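Restriction endonuclease (Mycobacterium sp., PDB 4F0Q) cleaves DNA in a methylation-dependent manner as a tetramer, probably recognising the modified cytosine with its N-terminal half and cutting with a magnesium-binding PD-(D/E)XK domain. Local coordinates at residues D117-P120 and S121-G124; A143-T146 and R147-L151; Q192-P195 and E196-R199; A231-A234 and G235-L238. One frame throughout, in Å; residues are numbered along the deposited sequence.

Overall arrangement
All four contacts are short, local closures within the N-terminal region, the part of the chain matching the AspBHI N-terminal family, following one another along the chain with no nesting or crossing. Interaction 1 closes a turn in the loop between strand 111-115 and helix 130-142. Interaction 2 follows that helix and starts the short helix 147-150. Interaction 3 turns the hairpin joining strands 175-193 and 200-210, and interaction 4 lies in the loop between helices 222-227 and 243-251. They gather into two pairs. Interactions 1 and 3, with centres about 12 Å apart, meet where Pro120 packs on Arg199; interactions 2 and 4, about 14 Å between centres, meet through Leu151 and Leu238.

Interaction 1. Residues D117-P120 and S121-G124; sequences DHKP and STVG
The imidazole of His118 carries Thr122 on one face and two polar atoms at its edge. Thr122 CB stands 3.5 Å above the ring plane, displaced toward the rim, in a CH-pi contact, and the methyl CG2 comes within 3.5 Å of His118 CE1. In the plane of the ring, Gly124 O lies 3.5 Å from His118 CE1, while a water sits 3.1 Å from His118 NE2. This water also lies within hydrogen-bonding distance of Lys119 O and Thr122 O, so it links the ring to the backbone on both sides of the bend. That bend is a type I beta turn from Lys119 to Thr122, closed by Thr122 N donating to Lys119 O at 3.0 Å. Thr122 adds a second tie, because its OG1 accepts from Lys119 N at 3.1 Å. One torsion serves both jobs: with chi1 at -61°, OG1 lies beside the threonine's own N, within range of Lys119, and CG2 is turned to the histidine. Phe201 and Pro202 of strand 200-210 also pack on His118, and the carboxylate of Asp117 accepts from Gly131 N and Asn132 N at the start of helix 130-142.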
loop_
_atom_site.group_PDB
_atom_site.type_symbol
_atom_site.label_atom_id
_atom_site.label_comp_id
_atom_site.label_asym_id
_atom_site.label_seq_id
_atom_site.Cartn_x
_atom_site.Cartn_y
_atom_site.Cartn_z
ATOM N N ASP A 117 -13.085 -26.504 -18.993
ATOM C CA ASP A 117 -14.240 -27.327 -19.340
ATOM C C ASP A 117 -14.256 -28.669 -18.613
ATOM O O ASP A 117 -14.950 -29.597 -19.029
ATOM C CB ASP A 117 -14.301 -27.556 -20.853
ATOM C CG ASP A 117 -13.204 -28.479 -21.349
ATOM O OD1 ASP A 117 -12.090 -28.440 -20.787
ATOM O OD2 ASP A 117 -13.459 -29.248 -22.300
ATOM N N HIS A 118 -13.487 -28.775 -17.534
ATOM C CA HIS A 118 -13.490 -29.986 -16.722
ATOM C C HIS A 118 -14.851 -30.136 -16.051
ATOM O O HIS A 118 -15.408 -29.168 -15.535
ATOM C CB HIS A 118 -12.379 -29.935 -15.673
ATOM C CG HIS A 118 -12.074 -31.261 -15.047
ATOM N ND1 HIS A 118 -10.953 -31.994 -15.370
ATOM C CD2 HIS A 118 -12.742 -31.985 -14.119
ATOM C CE1 HIS A 118 -10.942 -33.111 -14.665
ATOM N NE2 HIS A 118 -12.017 -33.130 -13.897
ATOM N N LYS A 119 -15.385 -31.352 -16.068
ATOM C CA LYS A 119 -16.721 -31.609 -15.544
ATOM C C LYS A 119 -16.672 -32.504 -14.309
ATOM O O LYS A 119 -15.676 -33.190 -14.078
ATOM C CB LYS A 119 -17.596 -32.240 -16.632
ATOM C CG LYS A 119 -17.894 -31.311 -17.799
ATOM C CD LYS A 119 -18.919 -31.921 -18.742
ATOM C CE LYS A 119 -19.262 -30.968 -19.875
ATOM N NZ LYS A 119 -20.287 -31.540 -20.790
ATOM N N PRO A 120 -17.743 -32.487 -13.495
ATOM C CA PRO A 120 -17.826 -33.367 -12.324
ATOM C C PRO A 120 -17.713 -34.850 -12.681
ATOM O O PRO A 120 -17.241 -35.640 -11.863
ATOM C CB PRO A 120 -19.221 -33.072 -11.772
ATOM C CG PRO A 120 -19.496 -31.677 -12.189
ATOM C CD PRO A 120 -18.859 -31.525 -13.538
ATOM N N SER A 121 -18.135 -35.215 -13.887
ATOM C CA SER A 121 -18.118 -36.611 -14.314
ATOM C C SER A 121 -16.817 -36.990 -15.015
ATOM O O SER A 121 -16.622 -38.144 -15.393
ATOM C CB SER A 121 -19.306 -36.900 -15.235
ATOM O OG SER A 121 -19.262 -36.083 -16.392
ATOM N N THR A 122 -15.928 -36.016 -15.189
ATOM C CA THR A 122 -14.652 -36.262 -15.851
ATOM C C THR A 122 -13.719 -37.088 -14.971
ATOM O O THR A 122 -13.430 -36.715 -13.834
ATOM C CB THR A 122 -13.954 -34.947 -16.241
ATOM O OG1 THR A 122 -14.782 -34.217 -17.153
ATOM C CG2 THR A 122 -12.612 -35.229 -16.897
ATOM N N VAL A 123 -13.253 -38.212 -15.504
ATOM C CA VAL A 123 -12.361 -39.097 -14.765
ATOM C C VAL A 123 -10.898 -38.878 -15.153
ATOM O O VAL A 123 -10.517 -39.043 -16.312
ATOM C CB VAL A 123 -12.750 -40.583 -14.954
ATOM C CG1 VAL A 123 -13.079 -40.874 -16.413
ATOM C CG2 VAL A 123 -11.647 -41.499 -14.444
ATOM N N GLY A 124 -10.084 -38.498 -14.174
ATOM C CA GLY A 124 -8.674 -38.255 -14.412
ATOM C C GLY A 124 -8.275 -36.823 -14.113
ATOM O O GLY A 124 -9.123 -35.980 -13.821
HETATM O O HOH W 1 -14.108 -34.485 -12.065
#

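Interaction 2. Residues A143-T146 and R147-L151; sequences AGTT and REERL
Between Gly144 and Glu149 the chain doubles back so closely that their CA atoms lie 5.1 Å apart, with Thr146 in an extended conformation immediately before the first helical residue. Thr146 O accepts from Arg150 N at 3.2 Å as the helix begins, and Glu149 N leans weakly on the same oxygen. The hydroxyl of Thr146 takes up the main bond of Glu149: with chi1 at 61°, OG1 turns in over the helix start and accepts from Glu149 N at 3.2 Å. Glu149 answers in the other direction. Its extended chain runs back past Thr146 OG1, and OE1 accepts from Thr145 N at 3.0 Å, met from above the carboxylate plane; the same OE1 forms a salt bridge with Arg140. Gly144, with no side chain on the side facing the helix, lets Glu149 CB and Arg150 CG come in close, and Glu149 OE1 lies 3.3 Å from Gly144 CA. Arg150 bends at chi3 (-69°), laying its guanidinium face 3.2 Å over Thr146 O while NH1 donates to Gly144 O at 2.8 Å. Arg150 NE continues to Val249 O and NH2 to Asn425 O of the second subunit, whose Ser200 also bonds Thr145 OG1. A threonine N-cap is the motif, with the glutamate at the third helical position reaching one residue further back than in a classical capping box.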
loop_
_atom_site.group_PDB
_atom_site.type_symbol
_atom_site.label_atom_id
_atom_site.label_comp_id
_atom_site.label_asym_id
_atom_site.label_seq_id
_atom_site.Cartn_x
_atom_site.Cartn_y
_atom_site.Cartn_z
ATOM N N ALA A 143 3.507 -18.473 -22.801
ATOM C CA ALA A 143 4.642 -18.256 -21.920
ATOM C C ALA A 143 5.906 -18.769 -22.600
ATOM O O ALA A 143 6.827 -19.250 -21.940
ATOM C CB ALA A 143 4.427 -18.950 -20.588
ATOM N N GLY A 144 5.934 -18.666 -23.926
ATOM C CA GLY A 144 7.078 -19.095 -24.710
ATOM C C GLY A 144 8.348 -18.364 -24.322
ATOM O O GLY A 144 8.338 -17.150 -24.116
ATOM N N THR A 145 9.445 -19.106 -24.227
ATOM C CA THR A 145 10.708 -18.548 -23.752
ATOM C C THR A 145 11.448 -17.752 -24.822
ATOM O O THR A 145 12.437 -17.084 -24.527
ATOM C CB THR A 145 11.640 -19.646 -23.210
ATOM O OG1 THR A 145 11.945 -20.576 -24.256
ATOM C CG2 THR A 145 10.974 -20.383 -22.059
ATOM N N THR A 146 10.977 -17.834 -26.061
ATOM C CA THR A 146 11.574 -17.072 -27.154
ATOM C C THR A 146 10.499 -16.388 -27.989
ATOM O O THR A 146 9.319 -16.728 -27.897
ATOM C CB THR A 146 12.417 -17.965 -28.086
ATOM O OG1 THR A 146 11.585 -18.975 -28.667
ATOM C CG2 THR A 146 13.553 -18.625 -27.320
ATOM N N ARG A 147 10.916 -15.425 -28.803
ATOM C CA ARG A 147 10.007 -14.753 -29.721
ATOM C C ARG A 147 9.478 -15.749 -30.746
ATOM O O ARG A 147 8.336 -15.652 -31.194
ATOM C CB ARG A 147 10.721 -13.598 -30.428
ATOM C CG ARG A 147 9.839 -12.825 -31.392
ATOM C CD ARG A 147 10.592 -11.692 -32.065
ATOM N NE ARG A 147 9.708 -10.872 -32.890
ATOM C CZ ARG A 147 9.414 -11.136 -34.159
ATOM N NH1 ARG A 147 9.933 -12.201 -34.756
ATOM N NH2 ARG A 147 8.599 -10.336 -34.831
ATOM N N GLU A 148 10.320 -16.714 -31.102
ATOM C CA GLU A 148 9.969 -17.724 -32.089
ATOM C C GLU A 148 8.828 -18.611 -31.598
ATOM O O GLU A 148 7.976 -19.035 -32.380
ATOM C CB GLU A 148 11.191 -18.580 -32.425
ATOM C CG GLU A 148 11.074 -19.335 -33.733
ATOM C CD GLU A 148 11.108 -18.414 -34.937
ATOM O OE1 GLU A 148 11.821 -17.389 -34.884
ATOM O OE2 GLU A 148 10.417 -18.710 -35.935
ATOM N N GLU A 149 8.816 -18.892 -30.299
ATOM C CA GLU A 149 7.755 -19.701 -29.708
ATOM C C GLU A 149 6.465 -18.902 -29.574
ATOM O O GLU A 149 5.373 -19.431 -29.777
ATOM C CB GLU A 149 8.183 -20.248 -28.344
ATOM C CG GLU A 149 9.297 -21.279 -28.411
ATOM C CD GLU A 149 9.625 -21.874 -27.056
ATOM O OE1 GLU A 149 9.037 -21.428 -26.048
ATOM O OE2 GLU A 149 10.472 -22.791 -26.999
ATOM N N ARG A 150 6.598 -17.623 -29.235
ATOM C CA ARG A 150 5.441 -16.754 -29.050
ATOM C C ARG A 150 4.758 -16.422 -30.374
ATOM O O ARG A 150 3.587 -16.044 -30.399
ATOM C CB ARG A 150 5.840 -15.474 -28.311
ATOM C CG ARG A 150 6.299 -15.714 -26.882
ATOM C CD ARG A 150 6.534 -14.412 -26.137
ATOM N NE ARG A 150 7.694 -13.682 -26.638
ATOM C CZ ARG A 150 8.937 -13.868 -26.206
ATOM N NH1 ARG A 150 9.187 -14.767 -25.264
ATOM N NH2 ARG A 150 9.932 -13.158 -26.717
ATOM N N LEU A 151 5.496 -16.568 -31.470
ATOM C CA LEU A 151 4.939 -16.370 -32.804
ATOM C C LEU A 151 3.877 -17.421 -33.108
ATOM O O LEU A 151 2.957 -17.181 -33.889
ATOM C CB LEU A 151 6.045 -16.434 -33.861
ATOM C CG LEU A 151 6.906 -15.187 -34.064
ATOM C CD1 LEU A 151 8.140 -15.517 -34.889
ATOM C CD2 LEU A 151 6.094 -14.098 -34.738
#

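Interaction 3. Residues Q192-P195 and E196-R199; sequences QRDP and ETGR
Asp194 binds the opposing segment through three atoms. Its N donates to Arg199 O at 2.8 Å, and its O accepts from Gly198 N at 2.7 Å. The third tie is made by the side chain: chi1 of -165° sets the carboxylate anti to the backbone N, and OD1 accepts from Glu196 N at 3.1 Å, met from above the carboxylate plane. Spanning Pro195, this is an Asx turn. Thr197 crosses this side chain, its OG1 3.3 Å from Asp194 CB. Together the backbone bonds define a beta hairpin with a four-residue loop, Pro195 to Gly198, of the 4:6 class: three residues hold right-handed helical angles and the glycine a left-handed one (phi 83°), so that the chain can rejoin the second strand. Just before the loop, Arg193 runs out extended as far as NE and, with the guanidinium turned about the last bond, lays one face over Gly198 CA, off centre toward the rim, with Arg193 NH2 the nearest atom at 3.7 Å. At the root of the same residue, Arg193 CA makes a C-H...O contact to Arg199 O at 3.4 Å. Further out, Gln423 accepts from Arg193 NH1, and Thr145 of the second subunit packs on the same side chain. Gln192 is anchored by Asn203 on strand 200-210, while Arg199 lies on Pro120 of the turn that precedes helix 130-142.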
loop_
_atom_site.group_PDB
_atom_site.type_symbol
_atom_site.label_atom_id
_atom_site.label_comp_id
_atom_site.label_asym_id
_atom_site.label_seq_id
_atom_site.Cartn_x
_atom_site.Cartn_y
_atom_site.Cartn_z
ATOM N N GLN A 192 -13.607 -26.901 -7.773
ATOM C CA GLN A 192 -14.942 -26.325 -7.810
ATOM C C GLN A 192 -15.979 -27.296 -7.264
ATOM O O GLN A 192 -15.714 -28.489 -7.119
ATOM C CB GLN A 192 -15.310 -25.928 -9.240
ATOM C CG GLN A 192 -14.280 -25.051 -9.923
ATOM C CD GLN A 192 -14.697 -24.647 -11.321
ATOM O OE1 GLN A 192 -13.863 -24.285 -12.150
ATOM N NE2 GLN A 192 -15.995 -24.704 -11.590
ATOM N N ARG A 193 -17.162 -26.770 -6.965
ATOM C CA ARG A 193 -18.264 -27.579 -6.465
ATOM C C ARG A 193 -19.556 -27.225 -7.193
ATOM O O ARG A 193 -19.890 -26.050 -7.340
ATOM C CB ARG A 193 -18.439 -27.371 -4.959
ATOM C CG ARG A 193 -19.534 -28.224 -4.339
ATOM C CD ARG A 193 -19.709 -27.926 -2.859
ATOM N NE ARG A 193 -20.748 -28.758 -2.259
ATOM C CZ ARG A 193 -22.040 -28.446 -2.244
ATOM N NH1 ARG A 193 -22.459 -27.316 -2.795
ATOM N NH2 ARG A 193 -22.916 -29.266 -1.676
ATOM N N ASP A 194 -20.272 -28.244 -7.657
ATOM C CA ASP A 194 -21.572 -28.042 -8.283
ATOM C C ASP A 194 -22.625 -27.927 -7.188
ATOM O O ASP A 194 -22.894 -28.897 -6.481
ATOM C CB ASP A 194 -21.901 -29.210 -9.218
ATOM C CG ASP A 194 -23.055 -28.904 -10.162
ATOM O OD1 ASP A 194 -23.911 -28.060 -9.826
ATOM O OD2 ASP A 194 -23.105 -29.517 -11.249
ATOM N N PRO A 195 -23.226 -26.737 -7.043
ATOM C CA PRO A 195 -24.193 -26.476 -5.971
ATOM C C PRO A 195 -25.483 -27.285 -6.108
ATOM O O PRO A 195 -26.207 -27.441 -5.125
ATOM C CB PRO A 195 -24.488 -24.981 -6.123
ATOM C CG PRO A 195 -24.204 -24.689 -7.555
ATOM C CD PRO A 195 -23.042 -25.565 -7.917
ATOM N N GLU A 196 -25.763 -27.792 -7.304
ATOM C CA GLU A 196 -26.996 -28.536 -7.539
ATOM C C GLU A 196 -26.837 -30.033 -7.275
ATOM O O GLU A 196 -27.722 -30.664 -6.699
ATOM C CB GLU A 196 -27.513 -28.296 -8.961
ATOM C CG GLU A 196 -28.878 -28.912 -9.238
ATOM C CD GLU A 196 -29.972 -28.338 -8.356
ATOM O OE1 GLU A 196 -29.885 -27.144 -7.995
ATOM O OE2 GLU A 196 -30.920 -29.080 -8.020
ATOM N N THR A 197 -25.708 -30.596 -7.694
ATOM C CA THR A 197 -25.464 -32.029 -7.535
ATOM C C THR A 197 -24.587 -32.338 -6.325
ATOM O O THR A 197 -24.564 -33.468 -5.839
ATOM C CB THR A 197 -24.821 -32.640 -8.794
ATOM O OG1 THR A 197 -23.546 -32.029 -9.026
ATOM C CG2 THR A 197 -25.715 -32.425 -10.006
ATOM N N GLY A 198 -23.862 -31.333 -5.847
ATOM C CA GLY A 198 -23.041 -31.480 -4.659
ATOM C C GLY A 198 -21.681 -32.098 -4.914
ATOM O O GLY A 198 -20.938 -32.382 -3.975
ATOM N N ARG A 199 -21.348 -32.306 -6.183
ATOM C CA ARG A 199 -20.075 -32.924 -6.540
ATOM C C ARG A 199 -18.950 -31.899 -6.645
ATOM O O ARG A 199 -19.167 -30.758 -7.055
ATOM C CB ARG A 199 -20.199 -33.702 -7.852
ATOM C CG ARG A 199 -21.214 -34.834 -7.807
ATOM C CD ARG A 199 -21.133 -35.706 -9.049
ATOM N NE ARG A 199 -19.855 -36.406 -9.142
ATOM C CZ ARG A 199 -19.553 -37.287 -10.090
ATOM N NH1 ARG A 199 -20.440 -37.582 -11.032
ATOM N NH2 ARG A 199 -18.364 -37.876 -10.098
#

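Interaction 4. Residues A231-A234 and G235-L238; sequences ALAA and GETL
Ala231 reaches Glu236 through a water, which donates to Ala231 O at 3.1 Å and to Glu236 OE2 at 2.6 Å. Leu232 comes next, crossing the glutamate with its CD2 methyl 3.7 Å from Glu236 OE2. At Ala233 both backbone polar atoms are engaged. Its N gives a weak bond of 3.3 Å to Glu236 OE2, while its O accepts from Glu236 N at 2.9 Å. The carboxylate gets there because chi1 of -58° sets CG beside the glutamate's own N and the extended chain runs past Ala233 CB; a side chain returning to the N of the third residue before it recalls one half of a capping box. Ala234 starts a short 3-10 turn, and its O takes the hydroxyl of Thr237 at 2.6 Å, with Thr237 N adding a weak bond at 3.4 Å. The methyl of Thr237 meanwhile lies against Ala233 O. Around this compact turn, Asp78 accepts from Ala234 N and Arg81 of strand 80-81 donates to Leu232 O, while helix 222-227 packs through Asp226 on Leu232 and Thr237, and Leu238 meets Leu151 of the segment carrying helix 147-150.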
loop_
_atom_site.group_PDB
_atom_site.type_symbol
_atom_site.label_atom_id
_atom_site.label_comp_id
_atom_site.label_asym_id
_atom_site.label_seq_id
_atom_site.Cartn_x
_atom_site.Cartn_y
_atom_site.Cartn_z
ATOM N N ALA A 231 0.119 -20.851 -46.541
ATOM C CA ALA A 231 1.177 -20.346 -47.408
ATOM C C ALA A 231 2.101 -19.392 -46.660
ATOM O O ALA A 231 3.214 -19.111 -47.108
ATOM C CB ALA A 231 0.578 -19.660 -48.625
ATOM N N LEU A 232 1.634 -18.899 -45.518
ATOM C CA LEU A 232 2.388 -17.927 -44.735
ATOM C C LEU A 232 3.035 -18.563 -43.511
ATOM O O LEU A 232 2.405 -19.344 -42.799
ATOM C CB LEU A 232 1.476 -16.782 -44.290
ATOM C CG LEU A 232 0.735 -16.018 -45.388
ATOM C CD1 LEU A 232 -0.155 -14.949 -44.778
ATOM C CD2 LEU A 232 1.715 -15.408 -46.373
ATOM N N ALA A 233 4.298 -18.222 -43.273
ATOM C CA ALA A 233 4.984 -18.644 -42.059
ATOM C C ALA A 233 4.389 -17.894 -40.875
ATOM O O ALA A 233 3.724 -16.876 -41.054
ATOM C CB ALA A 233 6.475 -18.371 -42.171
ATOM N N ALA A 234 4.628 -18.398 -39.668
ATOM C CA ALA A 234 4.075 -17.792 -38.459
ATOM C C ALA A 234 4.543 -16.350 -38.277
ATOM O O ALA A 234 3.807 -15.512 -37.758
ATOM C CB ALA A 234 4.429 -18.624 -37.239
ATOM N N GLY A 235 5.767 -16.070 -38.710
ATOM C CA GLY A 235 6.325 -14.734 -38.610
ATOM C C GLY A 235 5.815 -13.799 -39.689
ATOM O O GLY A 235 6.095 -12.602 -39.668
ATOM N N GLU A 236 5.062 -14.351 -40.637
ATOM C CA GLU A 236 4.493 -13.562 -41.722
ATOM C C GLU A 236 3.013 -13.287 -41.478
ATOM O O GLU A 236 2.300 -12.839 -42.377
ATOM C CB GLU A 236 4.667 -14.289 -43.055
ATOM C CG GLU A 236 6.109 -14.612 -43.413
ATOM C CD GLU A 236 6.223 -15.418 -44.694
ATOM O OE1 GLU A 236 7.361 -15.681 -45.134
ATOM O OE2 GLU A 236 5.173 -15.789 -45.258
ATOM N N THR A 237 2.557 -13.556 -40.257
ATOM C CA THR A 237 1.143 -13.434 -39.921
ATOM C C THR A 237 0.857 -12.253 -39.000
ATOM O O THR A 237 -0.213 -12.176 -38.399
ATOM C CB THR A 237 0.618 -14.715 -39.244
ATOM O OG1 THR A 237 1.320 -14.927 -38.012
ATOM C CG2 THR A 237 0.820 -15.917 -40.147
ATOM N N LEU A 238 1.811 -11.334 -38.895
ATOM C CA LEU A 238 1.676 -10.200 -37.988
ATOM C C LEU A 238 1.423 -8.878 -38.712
ATOM O O LEU A 238 1.496 -7.812 -38.102
ATOM C CB LEU A 238 2.923 -10.066 -37.111
ATOM C CG LEU A 238 3.214 -11.185 -36.110
ATOM C CD1 LEU A 238 4.509 -10.894 -35.373
ATOM C CD2 LEU A 238 2.063 -11.346 -35.130
HETATM O O HOH W 2 5.539 -17.139 -47.393
#